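Local coordinates for protein lactate racemase (Thermoanaerobacterium thermosaccharolyticum, PDB 2YJG) that interconverts the D- and L-isomers of lactate, using a nickel pincer cofactor derived from nicotinic acid mononucleotide that is absent from this apoprotein, at residues Leu289-Val297 with Ala317-Phe328; Phe328-Pro338 with Glu382-Thr390. One frame throughout, in Å; residues are numbered along the deposited sequence.

Interaction 1. Residues Leu289-Val297 with Ala317-Phe328; sequences LDQNIYQSV and AECADGHGGEGF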
# COMPACT_ATOMS: atom_id res chain seq x y z
N LEU A 289 3.92 6.78 25.12
CA LEU A 289 4.82 5.94 25.91
C LEU A 289 4.22 5.48 27.24
O LEU A 289 4.66 4.48 27.79
CB LEU A 289 6.12 6.67 26.15
CG LEU A 289 6.77 7.25 24.88
CD1 LEU A 289 8.04 8.01 25.21
CD2 LEU A 289 7.00 6.13 23.93
N ASP A 290 3.21 6.20 27.73
CA ASP A 290 2.56 5.88 29.02
C ASP A 290 1.15 5.33 28.86
O ASP A 290 0.32 5.48 29.75
CB ASP A 290 2.60 7.09 30.00
CG ASP A 290 1.56 8.20 29.68
OD1 ASP A 290 0.96 8.22 28.59
OD2 ASP A 290 1.37 9.08 30.52
N GLN A 291 0.92 4.59 27.77
CA GLN A 291 -0.45 4.19 27.43
C GLN A 291 -1.01 3.05 28.25
O GLN A 291 -2.22 2.83 28.25
CB GLN A 291 -0.63 3.91 25.93
CG GLN A 291 0.18 2.85 25.37
CD GLN A 291 0.13 2.74 23.83
OE1 GLN A 291 0.82 1.90 23.26
NE2 GLN A 291 -0.66 3.58 23.16
N ASN A 292 -0.17 2.34 28.97
CA ASN A 292 -0.64 1.24 29.82
C ASN A 292 0.37 0.93 30.92
O ASN A 292 1.54 1.36 30.84
CB ASN A 292 -0.99 0.01 28.95
CG ASN A 292 0.16 -0.52 28.18
OD1 ASN A 292 1.23 -0.72 28.76
ND2 ASN A 292 -0.00 -0.76 26.86
N ILE A 293 -0.12 0.25 31.96
CA ILE A 293 0.69 -0.17 33.11
C ILE A 293 1.91 -0.99 32.70
O ILE A 293 3.02 -0.71 33.19
CB ILE A 293 -0.11 -0.83 34.22
CG1 ILE A 293 -1.29 0.05 34.61
CG2 ILE A 293 0.78 -1.05 35.46
CD1 ILE A 293 -2.18 -0.59 35.69
N TYR A 294 1.70 -1.91 31.76
CA TYR A 294 2.76 -2.74 31.18
C TYR A 294 3.96 -1.85 30.80
O TYR A 294 5.09 -2.11 31.19
CB TYR A 294 2.18 -3.48 29.99
CG TYR A 294 3.08 -4.52 29.37
CD1 TYR A 294 4.07 -4.14 28.49
CD2 TYR A 294 2.94 -5.88 29.65
CE1 TYR A 294 4.93 -5.08 27.90
CE2 TYR A 294 3.77 -6.83 29.03
CZ TYR A 294 4.74 -6.43 28.18
OH TYR A 294 5.56 -7.36 27.61
N GLN A 295 3.72 -0.80 30.02
CA GLN A 295 4.79 0.09 29.57
C GLN A 295 5.41 0.85 30.73
O GLN A 295 6.59 1.14 30.73
CB GLN A 295 4.29 1.09 28.52
CG GLN A 295 4.04 0.50 27.16
CD GLN A 295 5.20 -0.19 26.60
OE1 GLN A 295 6.33 0.30 26.66
NE2 GLN A 295 4.94 -1.37 26.00
N SER A 296 4.60 1.18 31.71
CA SER A 296 5.06 2.03 32.85
C SER A 296 6.07 1.38 33.79
O SER A 296 6.80 2.09 34.50
CB SER A 296 3.86 2.49 33.67
OG SER A 296 3.41 1.46 34.57
N VAL A 297 6.17 0.05 33.75
CA VAL A 297 7.27 -0.64 34.42
C VAL A 297 8.63 -0.09 33.94
O VAL A 297 9.57 -0.09 34.72
CB VAL A 297 7.18 -2.15 34.21
CG1 VAL A 297 8.32 -2.95 35.01
CG2 VAL A 297 5.77 -2.66 34.62
N ALA A 317 1.74 8.15 35.04
CA ALA A 317 1.51 7.37 33.81
C ALA A 317 -0.03 7.27 33.61
O ALA A 317 -0.73 6.67 34.40
CB ALA A 317 2.16 5.96 33.91
N GLU A 318 -0.55 7.95 32.59
CA GLU A 318 -2.01 8.03 32.40
C GLU A 318 -2.60 6.66 32.22
O GLU A 318 -3.66 6.34 32.77
CB GLU A 318 -2.30 8.89 31.18
CG GLU A 318 -3.75 8.98 30.84
CD GLU A 318 -4.04 9.79 29.62
OE1 GLU A 318 -3.51 9.47 28.52
OE2 GLU A 318 -4.85 10.75 29.76
N CYS A 319 -1.90 5.80 31.46
CA CYS A 319 -2.36 4.43 31.24
C CYS A 319 -3.77 4.37 30.70
O CYS A 319 -4.61 3.63 31.18
CB CYS A 319 -2.22 3.55 32.50
SG CYS A 319 -0.48 3.43 33.10
N ALA A 320 -4.02 5.19 29.70
CA ALA A 320 -5.35 5.32 29.09
C ALA A 320 -5.89 3.97 28.62
O ALA A 320 -7.11 3.80 28.60
CB ALA A 320 -5.28 6.29 27.87
N ASP A 321 -5.00 3.08 28.18
CA ASP A 321 -5.39 1.76 27.69
C ASP A 321 -5.42 0.66 28.75
O ASP A 321 -5.68 -0.50 28.40
CB ASP A 321 -4.49 1.35 26.53
CG ASP A 321 -4.62 2.29 25.33
OD1 ASP A 321 -5.68 2.92 25.17
OD2 ASP A 321 -3.70 2.37 24.53
N GLY A 322 -5.26 1.01 30.03
CA GLY A 322 -5.47 0.07 31.10
C GLY A 322 -4.17 -0.65 31.42
O GLY A 322 -3.10 -0.03 31.34
N HIS A 323 -4.23 -1.95 31.77
CA HIS A 323 -3.04 -2.64 32.28
C HIS A 323 -2.06 -3.06 31.23
O HIS A 323 -0.92 -3.29 31.57
CB HIS A 323 -3.34 -3.83 33.22
CG HIS A 323 -4.36 -4.79 32.66
ND1 HIS A 323 -4.21 -5.42 31.45
CD2 HIS A 323 -5.53 -5.24 33.18
CE1 HIS A 323 -5.27 -6.17 31.20
NE2 HIS A 323 -6.09 -6.08 32.24
N GLY A 324 -2.47 -3.11 29.97
CA GLY A 324 -1.58 -3.47 28.89
C GLY A 324 -1.24 -4.96 28.67
O GLY A 324 -0.38 -5.29 27.81
N GLY A 325 -1.89 -5.84 29.41
CA GLY A 325 -1.73 -7.25 29.22
C GLY A 325 -2.37 -8.12 30.26
O GLY A 325 -2.09 -8.02 31.45
N GLU A 326 -3.30 -8.94 29.82
CA GLU A 326 -4.05 -9.76 30.76
C GLU A 326 -3.12 -10.65 31.56
O GLU A 326 -3.29 -10.82 32.74
CB GLU A 326 -5.08 -10.64 30.01
CG GLU A 326 -6.26 -9.89 29.46
CD GLU A 326 -7.18 -9.34 30.56
OE1 GLU A 326 -7.27 -9.94 31.65
OE2 GLU A 326 -7.83 -8.29 30.32
N GLY A 327 -2.18 -11.28 30.89
CA GLY A 327 -1.23 -12.21 31.57
C GLY A 327 -0.37 -11.45 32.59
O GLY A 327 -0.25 -11.84 33.75
N PHE A 328 0.17 -10.32 32.15
CA PHE A 328 0.91 -9.40 33.03
C PHE A 328 0.11 -9.13 34.26
O PHE A 328 0.61 -9.28 35.36
CB PHE A 328 1.20 -8.11 32.24
CG PHE A 328 1.71 -6.95 33.08
CD1 PHE A 328 2.94 -7.02 33.72
CD2 PHE A 328 1.01 -5.75 33.11
CE1 PHE A 328 3.42 -5.91 34.44
CE2 PHE A 328 1.47 -4.65 33.82
CZ PHE A 328 2.67 -4.72 34.50
O HOH W 1 -1.91 7.21 28.16
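Y294 turns an edge of its ring onto one face of F328 in a T-shaped stack, centroids 5.3 Å apart and planes at 73°. Its CD2 lies over that face, 3.8 Å from F328 CG, while F328 CB sits at the rim of the tyrosine in its plane. V297 CG2 and I293 CG2 reach F328 obliquely, at CZ and CE2. The amide of N292 rests against the CA of G324, where there is no side chain to block it. With chi1 at 62°, its OD1 swings back over the start of helix 293-305 and takes the N-H of Q295 at 2.8 Å, an N-cap bond.

Around these groups the two backbones are laced together. D290 O accepts from C319 N and Q291 O from D321 N, both 2.8 Å, D321 being inside the type I turn C319-G322. The helix's first N-H groups are also used: I293 N reaches G322 O at 3.1 Å and Y294 N reaches H323 O at 3.0 Å. D290 OD2 takes E318 N from above the carboxylate plane, in a nearly straight bond (172°), and also binds G9 N; a water that accepts from A320 N lies within reach of both D290 OD1 and E318 OE1.

The contact holds the first turn of a helix that, as the probable substrate ligands Q295 and K298 suggest, borders the active site; Q295 OE1 bonds K298 NZ. Beyond it, M374 of strand 371-375 packs on I293, S296 and C319, while helix 357-369 covers Y294, V297 and F328 through W358, E359, I362 and L363.

Interaction 2. Residues Phe328-Pro338 with Glu382-Thr390; sequences FYRWFKESKDP and EYVKDMFMT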
# COMPACT_ATOMS: atom_id res chain seq x y z
N PHE A 328 0.17 -10.32 32.15
CA PHE A 328 0.91 -9.40 33.03
C PHE A 328 0.11 -9.13 34.26
O PHE A 328 0.61 -9.28 35.36
CB PHE A 328 1.20 -8.11 32.24
CG PHE A 328 1.71 -6.95 33.08
CD1 PHE A 328 2.94 -7.02 33.72
CD2 PHE A 328 1.01 -5.75 33.11
CE1 PHE A 328 3.42 -5.91 34.44
CE2 PHE A 328 1.47 -4.65 33.82
CZ PHE A 328 2.67 -4.72 34.50
N TYR A 329 -1.17 -8.74 34.09
CA TYR A 329 -2.05 -8.38 35.19
C TYR A 329 -2.34 -9.57 36.14
O TYR A 329 -2.28 -9.45 37.38
CB TYR A 329 -3.33 -7.86 34.58
CG TYR A 329 -4.46 -7.59 35.51
CD1 TYR A 329 -4.32 -6.73 36.60
CD2 TYR A 329 -5.73 -8.18 35.29
CE1 TYR A 329 -5.40 -6.47 37.45
CE2 TYR A 329 -6.80 -7.89 36.12
CZ TYR A 329 -6.64 -7.02 37.19
OH TYR A 329 -7.71 -6.76 38.03
N ARG A 330 -2.67 -10.69 35.54
CA ARG A 330 -3.07 -11.95 36.20
C ARG A 330 -1.96 -12.52 37.08
O ARG A 330 -2.22 -13.09 38.09
CB ARG A 330 -3.48 -12.95 35.11
CG ARG A 330 -4.19 -14.28 35.48
CD ARG A 330 -4.55 -15.15 34.16
NE ARG A 330 -3.55 -15.08 33.04
CZ ARG A 330 -3.76 -15.42 31.76
NH1 ARG A 330 -4.95 -15.92 31.36
NH2 ARG A 330 -2.77 -15.27 30.85
N TRP A 331 -0.70 -12.31 36.74
CA TRP A 331 0.38 -12.72 37.61
C TRP A 331 0.19 -12.15 38.99
O TRP A 331 0.32 -12.88 39.92
CB TRP A 331 1.76 -12.32 37.07
CG TRP A 331 2.29 -13.22 36.01
CD1 TRP A 331 2.57 -12.91 34.72
CD2 TRP A 331 2.72 -14.58 36.19
NE1 TRP A 331 3.08 -14.01 34.08
CE2 TRP A 331 3.23 -15.03 34.98
CE3 TRP A 331 2.72 -15.46 37.29
CZ2 TRP A 331 3.65 -16.36 34.79
CZ3 TRP A 331 3.17 -16.79 37.10
CH2 TRP A 331 3.68 -17.18 35.90
N PHE A 332 -0.20 -10.87 39.09
CA PHE A 332 -0.39 -10.19 40.35
C PHE A 332 -1.76 -10.50 40.94
O PHE A 332 -1.89 -10.77 42.14
CB PHE A 332 -0.21 -8.70 40.16
CG PHE A 332 1.19 -8.36 39.78
CD1 PHE A 332 1.58 -8.41 38.45
CD2 PHE A 332 2.12 -8.11 40.73
CE1 PHE A 332 2.86 -8.16 38.07
CE2 PHE A 332 3.47 -7.87 40.36
CZ PHE A 332 3.83 -7.91 39.06
N LYS A 333 -2.75 -10.51 40.07
CA LYS A 333 -4.13 -10.69 40.54
C LYS A 333 -4.28 -12.04 41.22
O LYS A 333 -4.99 -12.14 42.25
CB LYS A 333 -5.10 -10.57 39.39
CG LYS A 333 -6.53 -10.83 39.77
CD LYS A 333 -7.30 -9.59 40.09
CE LYS A 333 -8.82 -9.96 40.12
NZ LYS A 333 -9.68 -8.75 40.09
N GLU A 334 -3.57 -13.04 40.69
CA GLU A 334 -3.59 -14.44 41.17
C GLU A 334 -2.51 -14.82 42.24
O GLU A 334 -2.41 -15.98 42.62
CB GLU A 334 -3.41 -15.38 39.98
CG GLU A 334 -4.45 -15.20 38.83
CD GLU A 334 -5.81 -15.75 39.20
OE1 GLU A 334 -5.84 -16.82 39.87
OE2 GLU A 334 -6.85 -15.13 38.85
N SER A 335 -1.73 -13.86 42.75
CA SER A 335 -0.66 -14.20 43.68
C SER A 335 -0.83 -13.49 45.00
O SER A 335 -1.63 -12.55 45.13
CB SER A 335 0.75 -13.90 43.07
OG SER A 335 0.95 -14.64 41.89
N LYS A 336 -0.04 -13.90 45.98
CA LYS A 336 -0.17 -13.35 47.36
C LYS A 336 0.46 -11.99 47.56
O LYS A 336 0.03 -11.20 48.42
CB LYS A 336 0.46 -14.29 48.38
CG LYS A 336 -0.19 -15.68 48.49
CD LYS A 336 0.39 -16.57 49.61
CE LYS A 336 1.87 -16.94 49.40
NZ LYS A 336 2.41 -17.96 50.38
N ASP A 337 1.58 -11.77 46.89
CA ASP A 337 2.37 -10.56 47.05
C ASP A 337 3.42 -10.60 45.98
O ASP A 337 3.52 -11.60 45.25
CB ASP A 337 3.00 -10.47 48.45
CG ASP A 337 3.81 -11.70 48.85
OD1 ASP A 337 4.43 -12.39 48.00
OD2 ASP A 337 3.88 -11.92 50.09
N PRO A 338 4.22 -9.54 45.87
CA PRO A 338 5.21 -9.57 44.80
C PRO A 338 6.27 -10.70 44.88
O PRO A 338 6.74 -11.15 43.80
CB PRO A 338 5.87 -8.19 44.87
CG PRO A 338 4.82 -7.31 45.61
CD PRO A 338 4.01 -8.20 46.46
N GLU A 382 -8.37 0.29 40.40
CA GLU A 382 -8.53 -1.08 40.91
C GLU A 382 -7.42 -1.96 40.40
O GLU A 382 -6.88 -2.78 41.14
CB GLU A 382 -9.91 -1.61 40.54
CG GLU A 382 -11.01 -0.83 41.23
CD GLU A 382 -10.91 -0.78 42.80
OE1 GLU A 382 -10.54 -1.79 43.48
OE2 GLU A 382 -11.24 0.29 43.35
N TYR A 383 -6.99 -1.74 39.16
CA TYR A 383 -5.86 -2.52 38.63
C TYR A 383 -4.60 -2.27 39.47
O TYR A 383 -3.83 -3.19 39.82
CB TYR A 383 -5.52 -2.15 37.19
CG TYR A 383 -6.57 -2.43 36.14
CD1 TYR A 383 -7.39 -3.54 36.21
CD2 TYR A 383 -6.70 -1.58 35.05
CE1 TYR A 383 -8.31 -3.80 35.21
CE2 TYR A 383 -7.60 -1.82 34.05
CZ TYR A 383 -8.43 -2.92 34.15
OH TYR A 383 -9.33 -3.15 33.14
N VAL A 384 -4.35 -1.01 39.74
CA VAL A 384 -3.15 -0.63 40.46
C VAL A 384 -3.15 -1.30 41.85
O VAL A 384 -2.10 -1.86 42.29
CB VAL A 384 -3.07 0.92 40.60
CG1 VAL A 384 -1.94 1.29 41.59
CG2 VAL A 384 -2.89 1.59 39.24
N LYS A 385 -4.31 -1.28 42.53
CA LYS A 385 -4.45 -1.96 43.84
C LYS A 385 -4.24 -3.48 43.75
O LYS A 385 -3.59 -4.11 44.60
CB LYS A 385 -5.84 -1.68 44.43
CG LYS A 385 -6.05 -0.31 44.97
CD LYS A 385 -7.46 -0.16 45.56
CE LYS A 385 -8.02 1.23 45.49
NZ LYS A 385 -9.53 1.20 45.32
N ASP A 386 -4.77 -4.05 42.69
CA ASP A 386 -4.67 -5.47 42.43
C ASP A 386 -3.22 -5.88 42.14
O ASP A 386 -2.85 -7.02 42.31
CB ASP A 386 -5.53 -5.86 41.21
CG ASP A 386 -7.03 -5.94 41.51
OD1 ASP A 386 -7.43 -5.77 42.65
OD2 ASP A 386 -7.78 -6.17 40.56
N MET A 387 -2.40 -4.93 41.70
CA MET A 387 -0.99 -5.16 41.40
C MET A 387 -0.05 -4.69 42.52
O MET A 387 1.12 -4.40 42.30
CB MET A 387 -0.63 -4.55 40.04
CG MET A 387 -1.45 -5.17 38.92
SD MET A 387 -1.12 -4.56 37.26
CE MET A 387 0.35 -5.50 36.89
N PHE A 388 -0.55 -4.73 43.74
CA PHE A 388 0.19 -4.40 44.93
C PHE A 388 0.85 -3.03 44.86
O PHE A 388 1.92 -2.84 45.41
CB PHE A 388 1.23 -5.47 45.21
CG PHE A 388 0.66 -6.88 45.18
CD1 PHE A 388 -0.30 -7.26 46.08
CD2 PHE A 388 1.08 -7.78 44.24
CE1 PHE A 388 -0.81 -8.53 46.06
CE2 PHE A 388 0.58 -9.04 44.21
CZ PHE A 388 -0.39 -9.41 45.13
N MET A 389 0.21 -2.08 44.16
CA MET A 389 0.64 -0.71 44.15
C MET A 389 -0.48 0.16 44.77
O MET A 389 -1.52 -0.38 45.23
CB MET A 389 0.97 -0.32 42.74
CG MET A 389 2.16 -1.06 42.26
SD MET A 389 2.63 -0.56 40.66
CE MET A 389 1.37 -1.38 39.62
N THR A 390 -0.24 1.47 44.88
CA THR A 390 -1.22 2.38 45.47
C THR A 390 -1.50 3.46 44.46
O THR A 390 -0.56 4.17 43.98
CB THR A 390 -0.70 3.03 46.75
OG1 THR A 390 -0.30 2.04 47.67
CG2 THR A 390 -1.75 3.94 47.37
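Two helix ends pack here through aromatic and methionine side chains, with a salt bridge and a tyrosine hydroxyl at one margin: helix 326-333 meets helix 381-386 in the C-terminal domain, and the axes of 328-333 and 382-386 approach to 9.8 Å at 56°. M387 fills the middle. Its chain bends at the sulfur (chi3 81°), which brings CE over a face of F328, 3.6 Å from the ring centroid, and 3.5 Å from F332 CD1; SD lies at the edge of Y329, a Met-aromatic contact. Y383 presents its edge to the face of Y329, planes at 73°.

D386 OD2 gathers two donors: Y329 OH, 2.6 Å away on the anti lone pair, and K333 NZ, 3.2 Å away and above the carboxylate plane, in a salt bridge. The lysine would probably stabilise the carboxylate's negative charge.

F388, the positive-phi C-prime residue of the Schellman motif ending helix 381-386, sends its ring into the turn after helix 326-333. D337 CA and P338 CD lie over one face, D337 CA 3.8 Å from the centroid, and S335 O meets the edge.

Helix 357-369 touches F332 and P338 through A360, L363 and L367, and T390 opens strand 390-392, its backbone bonded to V372 and M374 of strand 371-375.

Both contacts are partly buried in the C-terminal domain, and helix 326-333 serves each: interaction 1 takes in its first turn, interaction 2 the rest from F328 on. F328 joins them, meeting Y294 in one and M387 in the other. H323 bridges them too, stacking on Y329 and meeting Y383, while I293 CD1 packs on Y383 CB. Interaction 1 lies deeper, its centre about 15 Å from the chain's centre, that of interaction 2 about 24 Å, and contains the probable substrate ligand Q295, with K298 just beyond; five hydrogen bonds, all donated by backbone N-H groups, set its loops around a helix start. Interaction 2 relies on side chains instead, with sulfur and rings inside and a salt bridge involving exposed K333.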